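Local coordinates for initiator protein NS1 (Murine minute virus, PDB 4R94) that nicks viral DNA at the replication origin through its magnesium-dependent N-terminal nuclease domain and, as a full-length protein, also unwinds DNA as an ATP-driven helicase, at residues His129-Gly134 with Gly204-Tyr209; Thr14-Glu19 with Ser231-Lys236; Ile171-Ile176 with Asn180-Leu185. One frame throughout, in Å; residues are numbered along the deposited sequence.

Interaction 1 (His129-Gly134 with Gly204-Tyr209). With MG (magnesium ion), chain B.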
loop_
_atom_site.group_PDB
_atom_site.type_symbol
_atom_site.label_atom_id
_atom_site.label_comp_id
_atom_site.label_asym_id
_atom_site.label_seq_id
_atom_site.Cartn_x
_atom_site.Cartn_y
_atom_site.Cartn_z
ATOM N N HIS A 129 3.095 0.480 1.741
ATOM C CA HIS A 129 3.933 -0.670 1.466
ATOM C C HIS A 129 3.146 -1.773 0.780
ATOM O O HIS A 129 2.028 -2.093 1.179
ATOM C CB HIS A 129 4.522 -1.214 2.756
ATOM C CG HIS A 129 5.482 -0.283 3.405
ATOM N ND1 HIS A 129 6.833 -0.331 3.151
ATOM C CD2 HIS A 129 5.291 0.715 4.299
ATOM C CE1 HIS A 129 7.443 0.593 3.875
ATOM N NE2 HIS A 129 6.530 1.246 4.573
ATOM N N VAL A 130 3.747 -2.348 -0.245
ATOM C CA VAL A 130 3.207 -3.540 -0.883
ATOM C C VAL A 130 4.260 -4.631 -0.982
ATOM O O VAL A 130 5.334 -4.423 -1.551
ATOM C CB VAL A 130 2.677 -3.243 -2.294
ATOM C CG1 VAL A 130 2.125 -4.535 -2.933
ATOM C CG2 VAL A 130 1.643 -2.145 -2.239
ATOM N N LEU A 131 3.936 -5.802 -0.446
ATOM C CA LEU A 131 4.733 -6.997 -0.708
ATOM C C LEU A 131 3.953 -7.845 -1.691
ATOM O O LEU A 131 2.765 -8.076 -1.483
ATOM C CB LEU A 131 4.994 -7.784 0.582
ATOM C CG LEU A 131 5.676 -7.028 1.725
ATOM C CD1 LEU A 131 5.919 -7.993 2.903
ATOM C CD2 LEU A 131 6.972 -6.363 1.260
ATOM N N ILE A 132 4.591 -8.316 -2.754
ATOM C CA ILE A 132 3.859 -9.139 -3.716
ATOM C C ILE A 132 4.782 -10.113 -4.439
ATOM O O ILE A 132 5.889 -9.751 -4.863
ATOM C CB ILE A 132 3.102 -8.254 -4.757
ATOM C CG1 ILE A 132 2.264 -9.113 -5.708
ATOM C CG2 ILE A 132 4.071 -7.361 -5.526
ATOM C CD1 ILE A 132 1.238 -8.307 -6.483
ATOM N N GLY A 133 4.320 -11.354 -4.572
ATOM C CA GLY A 133 5.093 -12.371 -5.254
ATOM C C GLY A 133 4.287 -13.635 -5.465
ATOM O O GLY A 133 3.078 -13.692 -5.191
ATOM N N GLY A 134 4.967 -14.665 -5.955
ATOM C CA GLY A 134 4.328 -15.942 -6.197
ATOM C C GLY A 134 5.096 -16.717 -7.248
ATOM O O GLY A 134 6.163 -16.293 -7.675
ATOM N N GLY A 204 6.218 -13.867 4.916
ATOM C CA GLY A 204 5.720 -14.074 6.266
ATOM C C GLY A 204 6.580 -13.406 7.328
ATOM O O GLY A 204 6.061 -12.772 8.240
ATOM N N ASN A 205 7.897 -13.523 7.198
ATOM C CA ASN A 205 8.769 -12.955 8.215
ATOM C C ASN A 205 8.683 -11.440 8.293
ATOM O O ASN A 205 8.608 -10.882 9.381
ATOM C CB ASN A 205 10.223 -13.374 7.988
ATOM C CG ASN A 205 10.448 -14.844 8.260
ATOM O OD1 ASN A 205 9.588 -15.533 8.824
ATOM N ND2 ASN A 205 11.613 -15.342 7.848
ATOM N N MET A 206 8.689 -10.776 7.140
ATOM C CA MET A 206 8.600 -9.323 7.114
ATOM C C MET A 206 7.274 -8.835 7.707
ATOM O O MET A 206 7.235 -7.833 8.412
ATOM C CB MET A 206 8.761 -8.789 5.682
ATOM C CG MET A 206 8.789 -7.270 5.608
ATOM S SD MET A 206 10.263 -6.569 6.388
ATOM C CE MET A 206 11.485 -7.488 5.484
ATOM N N ILE A 207 6.179 -9.536 7.414
ATOM C CA ILE A 207 4.904 -9.128 7.979
ATOM C C ILE A 207 4.895 -9.314 9.514
ATOM O O ILE A 207 4.607 -8.371 10.254
ATOM C CB ILE A 207 3.752 -9.897 7.306
ATOM C CG1 ILE A 207 3.739 -9.537 5.813
ATOM C CG2 ILE A 207 2.425 -9.578 8.005
ATOM C CD1 ILE A 207 2.809 -10.405 4.962
ATOM N N ALA A 208 5.271 -10.498 9.989
ATOM C CA ALA A 208 5.170 -10.809 11.412
ATOM C C ALA A 208 6.179 -10.034 12.256
ATOM O O ALA A 208 5.845 -9.516 13.324
ATOM C CB ALA A 208 5.358 -12.303 11.631
ATOM N N TYR A 209 7.413 -9.951 11.769
ATOM C CA TYR A 209 8.489 -9.354 12.554
ATOM C C TYR A 209 8.650 -7.855 12.340
ATOM O O TYR A 209 9.438 -7.212 13.034
ATOM C CB TYR A 209 9.813 -10.045 12.233
ATOM C CG TYR A 209 9.850 -11.512 12.570
ATOM C CD1 TYR A 209 9.344 -11.976 13.782
ATOM C CD2 TYR A 209 10.392 -12.433 11.685
ATOM C CE1 TYR A 209 9.375 -13.324 14.096
ATOM C CE2 TYR A 209 10.438 -13.784 11.993
ATOM C CZ TYR A 209 9.922 -14.222 13.201
ATOM O OH TYR A 209 9.961 -15.569 13.516
HETATM MG MG MG B . 6.898 2.788 6.113
HETATM O O HOH W 1 8.621 3.511 5.126
HETATM O O HOH W 2 6.997 4.189 7.734
HETATM O O HOH W 3 8.215 1.518 7.042
#

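Interaction 2 (Thr14-Glu19 with Ser231-Lys236)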
loop_
_atom_site.group_PDB
_atom_site.type_symbol
_atom_site.label_atom_id
_atom_site.label_comp_id
_atom_site.label_asym_id
_atom_site.label_seq_id
_atom_site.Cartn_x
_atom_site.Cartn_y
_atom_site.Cartn_z
ATOM N N THR A 14 -1.830 -16.217 11.952
ATOM C CA THR A 14 -0.494 -16.703 12.297
ATOM C C THR A 14 -0.092 -17.889 11.409
ATOM O O THR A 14 0.998 -17.908 10.828
ATOM C CB THR A 14 -0.413 -17.120 13.780
ATOM O OG1 THR A 14 -0.871 -16.050 14.618
ATOM C CG2 THR A 14 1.037 -17.468 14.155
ATOM N N ASN A 15 -0.989 -18.862 11.284
ATOM C CA ASN A 15 -0.724 -20.041 10.460
ATOM C C ASN A 15 -0.528 -19.713 8.985
ATOM O O ASN A 15 0.354 -20.270 8.332
ATOM C CB ASN A 15 -1.851 -21.064 10.612
ATOM C CG ASN A 15 -1.815 -21.775 11.954
ATOM O OD1 ASN A 15 -0.748 -21.930 12.565
ATOM N ND2 ASN A 15 -2.980 -22.217 12.419
ATOM N N TRP A 16 -1.350 -18.811 8.459
ATOM C CA TRP A 16 -1.250 -18.403 7.065
ATOM C C TRP A 16 0.104 -17.745 6.773
ATOM O O TRP A 16 0.734 -18.025 5.744
ATOM C CB TRP A 16 -2.412 -17.455 6.731
ATOM C CG TRP A 16 -2.578 -17.059 5.295
ATOM C CD1 TRP A 16 -3.266 -17.740 4.319
ATOM C CD2 TRP A 16 -2.117 -15.848 4.686
ATOM N NE1 TRP A 16 -3.230 -17.037 3.141
ATOM C CE2 TRP A 16 -2.533 -15.873 3.338
ATOM C CE3 TRP A 16 -1.390 -14.746 5.147
ATOM C CZ2 TRP A 16 -2.241 -14.838 2.447
ATOM C CZ3 TRP A 16 -1.100 -13.727 4.260
ATOM C CH2 TRP A 16 -1.519 -13.780 2.927
ATOM N N LEU A 17 0.562 -16.896 7.690
ATOM C CA LEU A 17 1.834 -16.210 7.499
ATOM C C LEU A 17 3.006 -17.169 7.661
ATOM O O LEU A 17 3.976 -17.095 6.913
ATOM C CB LEU A 17 1.978 -15.040 8.475
ATOM C CG LEU A 17 1.015 -13.871 8.290
ATOM C CD1 LEU A 17 1.074 -12.944 9.506
ATOM C CD2 LEU A 17 1.337 -13.117 6.997
ATOM N N LYS A 18 2.912 -18.071 8.630
ATOM C CA LYS A 18 4.003 -19.004 8.876
ATOM C C LYS A 18 4.195 -19.952 7.692
ATOM O O LYS A 18 5.322 -20.304 7.345
ATOM C CB LYS A 18 3.764 -19.794 10.169
ATOM C CG LYS A 18 5.040 -20.383 10.754
ATOM C CD LYS A 18 5.985 -19.276 11.221
ATOM C CE LYS A 18 7.238 -19.834 11.856
ATOM N NZ LYS A 18 8.098 -18.770 12.445
ATOM N N GLU A 19 3.100 -20.357 7.060
ATOM C CA GLU A 19 3.193 -21.184 5.863
ATOM C C GLU A 19 3.945 -20.447 4.765
ATOM O O GLU A 19 4.540 -21.067 3.886
ATOM C CB GLU A 19 1.804 -21.592 5.359
ATOM C CG GLU A 19 1.181 -22.750 6.112
ATOM C CD GLU A 19 -0.164 -23.162 5.535
ATOM O OE1 GLU A 19 -0.704 -22.418 4.686
ATOM O OE2 GLU A 19 -0.678 -24.233 5.927
ATOM N N SER A 231 -3.914 -5.036 4.708
ATOM C CA SER A 231 -4.712 -6.102 4.103
ATOM C C SER A 231 -3.825 -7.099 3.392
ATOM O O SER A 231 -2.681 -6.803 3.058
ATOM C CB SER A 231 -5.725 -5.541 3.112
ATOM O OG SER A 231 -5.092 -4.743 2.120
ATOM N N ASP A 232 -4.348 -8.285 3.123
ATOM C CA ASP A 232 -3.541 -9.246 2.403
ATOM C C ASP A 232 -4.411 -10.119 1.516
ATOM O O ASP A 232 -5.644 -10.072 1.591
ATOM C CB ASP A 232 -2.725 -10.100 3.386
ATOM C CG ASP A 232 -3.599 -10.848 4.368
ATOM O OD1 ASP A 232 -4.356 -11.734 3.920
ATOM O OD2 ASP A 232 -3.521 -10.556 5.578
ATOM N N SER A 233 -3.750 -10.910 0.683
ATOM C CA SER A 233 -4.427 -11.671 -0.371
ATOM C C SER A 233 -5.294 -12.800 0.198
ATOM O O SER A 233 -6.125 -13.371 -0.520
ATOM C CB SER A 233 -3.389 -12.231 -1.351
ATOM O OG SER A 233 -2.349 -12.908 -0.660
ATOM N N GLY A 234 -5.119 -13.096 1.483
ATOM C CA GLY A 234 -5.933 -14.092 2.169
ATOM C C GLY A 234 -7.004 -13.524 3.094
ATOM O O GLY A 234 -7.684 -14.284 3.804
ATOM N N TRP A 235 -7.159 -12.198 3.087
ATOM C CA TRP A 235 -8.003 -11.480 4.054
ATOM C C TRP A 235 -7.753 -11.927 5.495
ATOM O O TRP A 235 -8.681 -12.001 6.316
ATOM C CB TRP A 235 -9.497 -11.627 3.689
ATOM C CG TRP A 235 -9.862 -10.870 2.442
ATOM C CD1 TRP A 235 -9.578 -11.230 1.157
ATOM C CD2 TRP A 235 -10.561 -9.620 2.362
ATOM N NE1 TRP A 235 -10.059 -10.286 0.279
ATOM C CE2 TRP A 235 -10.663 -9.284 0.994
ATOM C CE3 TRP A 235 -11.110 -8.751 3.312
ATOM C CZ2 TRP A 235 -11.297 -8.123 0.550
ATOM C CZ3 TRP A 235 -11.745 -7.594 2.866
ATOM C CH2 TRP A 235 -11.821 -7.289 1.498
ATOM N N LYS A 236 -6.480 -12.184 5.823
ATOM C CA LYS A 236 -6.112 -12.724 7.129
ATOM C C LYS A 236 -5.796 -11.659 8.172
ATOM O O LYS A 236 -6.261 -11.750 9.314
ATOM C CB LYS A 236 -4.916 -13.667 6.974
ATOM C CG LYS A 236 -5.226 -14.898 6.139
ATOM C CD LYS A 236 -6.096 -15.867 6.917
ATOM C CE LYS A 236 -6.590 -16.998 6.023
ATOM N NZ LYS A 236 -7.449 -17.948 6.782
#

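Interaction 3 (Ile171-Ile176 with Asn180-Leu185)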
loop_
_atom_site.group_PDB
_atom_site.type_symbol
_atom_site.label_atom_id
_atom_site.label_comp_id
_atom_site.label_asym_id
_atom_site.label_seq_id
_atom_site.Cartn_x
_atom_site.Cartn_y
_atom_site.Cartn_z
ATOM N N ILE A 171 -0.805 16.712 -17.524
ATOM C CA ILE A 171 0.340 16.051 -18.140
ATOM C C ILE A 171 1.622 16.274 -17.343
ATOM O O ILE A 171 2.434 15.357 -17.189
ATOM C CB ILE A 171 0.537 16.541 -19.594
ATOM C CG1 ILE A 171 -0.685 16.169 -20.436
ATOM C CG2 ILE A 171 1.800 15.978 -20.187
ATOM C CD1 ILE A 171 -1.015 14.681 -20.445
ATOM N N LYS A 172 1.800 17.484 -16.822
ATOM C CA LYS A 172 2.959 17.771 -16.000
ATOM C C LYS A 172 2.924 16.900 -14.741
ATOM O O LYS A 172 3.943 16.350 -14.333
ATOM C CB LYS A 172 3.013 19.255 -15.635
ATOM C CG LYS A 172 4.284 19.670 -14.907
ATOM C CD LYS A 172 5.525 19.388 -15.748
ATOM C CE LYS A 172 6.726 20.212 -15.286
ATOM N NZ LYS A 172 7.215 19.845 -13.926
ATOM N N LEU A 173 1.743 16.766 -14.146
ATOM C CA LEU A 173 1.602 15.982 -12.924
ATOM C C LEU A 173 1.898 14.516 -13.221
ATOM O O LEU A 173 2.594 13.849 -12.458
ATOM C CB LEU A 173 0.198 16.143 -12.336
ATOM C CG LEU A 173 -0.118 15.335 -11.077
ATOM C CD1 LEU A 173 0.910 15.654 -9.986
ATOM C CD2 LEU A 173 -1.513 15.635 -10.595
ATOM N N ARG A 174 1.381 14.035 -14.347
ATOM C CA ARG A 174 1.623 12.667 -14.787
ATOM C C ARG A 174 3.124 12.397 -14.930
ATOM O O ARG A 174 3.633 11.376 -14.448
ATOM C CB ARG A 174 0.877 12.416 -16.111
ATOM C CG ARG A 174 1.222 11.113 -16.800
ATOM C CD ARG A 174 0.453 9.932 -16.212
ATOM N NE ARG A 174 1.108 8.693 -16.595
ATOM C CZ ARG A 174 0.903 8.081 -17.754
ATOM N NH1 ARG A 174 0.018 8.577 -18.610
ATOM N NH2 ARG A 174 1.552 6.960 -18.041
ATOM N N GLU A 175 3.860 13.322 -15.549
ATOM C CA GLU A 175 5.290 13.079 -15.737
ATOM C C GLU A 175 6.104 13.271 -14.442
ATOM O O GLU A 175 7.119 12.614 -14.267
ATOM C CB GLU A 175 5.859 13.940 -16.877
ATOM C CG GLU A 175 5.699 15.435 -16.765
ATOM C CD GLU A 175 6.148 16.155 -18.039
ATOM O OE1 GLU A 175 6.536 17.342 -17.960
ATOM O OE2 GLU A 175 6.115 15.526 -19.123
ATOM N N ILE A 176 5.652 14.136 -13.534
ATOM C CA ILE A 176 6.304 14.262 -12.231
ATOM C C ILE A 176 6.203 12.948 -11.471
ATOM O O ILE A 176 7.197 12.460 -10.936
ATOM C CB ILE A 176 5.698 15.388 -11.380
ATOM C CG1 ILE A 176 6.083 16.755 -11.956
ATOM C CG2 ILE A 176 6.178 15.294 -9.935
ATOM C CD1 ILE A 176 5.315 17.905 -11.340
ATOM N N ASN A 180 9.838 11.136 -10.884
ATOM C CA ASN A 180 10.255 11.132 -9.495
ATOM C C ASN A 180 9.937 9.830 -8.759
ATOM O O ASN A 180 10.022 9.775 -7.529
ATOM C CB ASN A 180 9.621 12.299 -8.748
ATOM C CG ASN A 180 10.286 13.624 -9.074
ATOM O OD1 ASN A 180 11.312 13.971 -8.495
ATOM N ND2 ASN A 180 9.710 14.362 -9.998
ATOM N N GLU A 181 9.567 8.808 -9.526
ATOM C CA GLU A 181 9.380 7.454 -9.020
ATOM C C GLU A 181 8.493 7.399 -7.790
ATOM O O GLU A 181 8.951 7.058 -6.690
ATOM C CB GLU A 181 10.737 6.819 -8.707
ATOM C CG GLU A 181 11.592 6.617 -9.943
ATOM C CD GLU A 181 12.750 5.662 -9.708
ATOM O OE1 GLU A 181 13.157 5.458 -8.543
ATOM O OE2 GLU A 181 13.244 5.106 -10.706
ATOM N N TRP A 182 7.217 7.727 -7.979
ATOM C CA TRP A 182 6.268 7.648 -6.881
ATOM C C TRP A 182 5.860 6.199 -6.579
ATOM O O TRP A 182 5.045 5.963 -5.684
ATOM C CB TRP A 182 5.027 8.490 -7.191
ATOM C CG TRP A 182 5.276 9.976 -7.095
ATOM C CD1 TRP A 182 6.481 10.608 -6.961
ATOM C CD2 TRP A 182 4.285 11.010 -7.114
ATOM N NE1 TRP A 182 6.298 11.976 -6.906
ATOM C CE2 TRP A 182 4.957 12.244 -6.998
ATOM C CE3 TRP A 182 2.890 11.009 -7.224
ATOM C CZ2 TRP A 182 4.283 13.467 -6.990
ATOM C CZ3 TRP A 182 2.219 12.221 -7.220
ATOM C CH2 TRP A 182 2.918 13.432 -7.101
ATOM N N VAL A 183 6.393 5.243 -7.342
ATOM C CA VAL A 183 6.444 3.870 -6.857
ATOM C C VAL A 183 7.901 3.476 -6.753
ATOM O O VAL A 183 8.614 3.535 -7.757
ATOM C CB VAL A 183 5.738 2.864 -7.774
ATOM C CG1 VAL A 183 5.860 1.474 -7.188
ATOM C CG2 VAL A 183 4.250 3.240 -7.965
ATOM N N THR A 184 8.350 3.089 -5.559
ATOM C CA THR A 184 9.736 2.651 -5.389
ATOM C C THR A 184 9.806 1.131 -5.232
ATOM O O THR A 184 8.838 0.496 -4.814
ATOM C CB THR A 184 10.408 3.320 -4.175
ATOM O OG1 THR A 184 9.751 2.934 -2.962
ATOM C CG2 THR A 184 10.388 4.829 -4.301
ATOM N N LEU A 185 10.972 0.571 -5.557
ATOM C CA LEU A 185 11.253 -0.856 -5.437
ATOM C C LEU A 185 12.467 -1.049 -4.530
ATOM O O LEU A 185 13.478 -0.370 -4.706
ATOM C CB LEU A 185 11.516 -1.454 -6.820
ATOM C CG LEU A 185 12.144 -2.845 -6.875
ATOM C CD1 LEU A 185 11.132 -3.920 -6.504
ATOM C CD2 LEU A 185 12.743 -3.065 -8.266
#

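Interaction 1 (His129-Gly134 with Gly204-Tyr209)
L131 of the strand meets M206 and I207 of the helix through a single methyl group, CD1. That methyl lies 4.0 Å from M206 CG and likewise 4.0 Å from I207 CG1, so it rests against neighbouring side chains of one helical turn. The leucine crosses M206 at about a right angle and runs past I207 in the opposite direction. In L131 the CG lies anti to the carbonyl carbon (chi1 -57°), and the extended second torsion carries CD1 out toward the helix. M206 touches with its inner CB and CG, beyond which the chain bends at chi2 and chi3. No hydrogen bond crosses between the segments, and the contact is small and wholly apolar.

Two residues before L131, H129 serves the metal site. Its NE2 binds magnesium at 2.2 Å, and three waters, E119 and H127 complete six ligands. H127 and H129 belong to the predicted RCR-2 motif, consistent with the His-X-His signature of HUH nucleases. M206 lies one turn before Y210, the nuclease active-site tyrosine, and their side chains are about 4 Å apart. The leucine contact therefore joins the strand that carries a metal ligand to the helix that carries the nucleophile. F211 of that helix adds a ring against H129 and also touches L131.

Backbone bonds set strand 125-134 between strands 24-31 and 112-121. L131 also touches S27 of the former, I207 reaches F115 of the latter, and helix 203-211 packs across this part of the sheet.

Interaction 2 (Thr14-Glu19 with Ser231-Lys236)
W16 reaches from helix 8-19 to K236 and the turn after strand 227-232; with CG anti to the backbone N, its indole swings out against the turn. At its base, CB touches K236 CG and CD. Next along, W16 CG lies 3.5 Å from K236 CG, which sits over the five-membered ring in a CH-pi contact, 3.7 Å from the centroid and 19° off the normal. K236 bends at chi2, bringing CE to 3.8 Å from W16 CD1. Farther out, NE1 and CE2 pass G234 CA, while CZ2 lies 3.5 Å from G234 N. At the far end, CH2 is 3.6 Å from D232 OD1, which lies over the same face as K236 CG. S233 OG instead comes to the ring edge, near its plane.

D232 fixes the surface under the indole. Its OD1 takes G234 N on the anti lone pair in a bent bond of 2.9 Å, forming an Asx turn, and K236 N on the syn side, somewhat out of the carboxylate plane, in a nearly straight bond (177°). One oxygen thus ties the type I turn D232-W235 to the backbone N of K236, while OD2 accepts from T237 N. The carboxylate plane is only 26° from that of the ring. The lack of a side chain at G234 lets the indole come close to the turn.

This packing fastens the N-terminal helix to the end of a sheet strand. S233 OG bonds to W114 N of strand 112-121, K20 makes a cation-pi contact with W16, and the adjoining L17 packs on helices 203-211 and 242-252.

Interaction 3 (Ile171-Ile176 with Asn180-Leu185)
Two hydrogen bonds from N180 converge on the carbonyl oxygen of I176. The backbone N180 N donates to I176 O at 3.0 Å, an i to i+4 bond near the end of the helix, and N180 ND2 donates to the same I176 O at 3.3 Å. The donors approach from opposite faces of the carbonyl plane, and the oxygen lies almost in the plane of the N180 amide, which this bond holds in a set rotation. N180 CG is anti to its own carbonyl carbon (chi1 -76°), folding the amide back beside I176, where ND2 also meets CG2. The same I176 O lies over one face of the W182 indole, toward its rim. E181, with positive phi, is the C-prime residue of a Schellman motif that ends helix 167-179.

The apolar contacts gather on W182. I176 CG2 touches CZ2 of the indole at 3.9 Å. L173 CD1 approaches W182 CH2 at 4.2 Å, the two side chains crossing near a right angle.

W182 also packs on L157 of helix 142-160 and V35 of strand 35-37. The chain then pairs with strand 24-31 through backbone bonds from W182 and T184, entering short strand 183-185.

Overall arrangement
Interactions 1 and 2 are neighbours, their centres 10 Å apart, and they touch where I207 CD1 meets L17 CD2 at 3.7 Å. Interaction 3 lies on the far flank, its centre 24 Å from that of interaction 1 and 31 Å from that of interaction 2. Along the chain they are nested: 171-176 and 180-185 fall inside the loop closed by interaction 1, itself inside the loop closed by interaction 2. All three reach the same central antiparallel sheet of the nuclease domain. Interactions 1 and 2 together pack the active-site helix 203-211 between that sheet and the N-terminal helix 8-19, while interaction 3, across the chain's centre from interaction 2, joins helix 167-179 to strand 183-185.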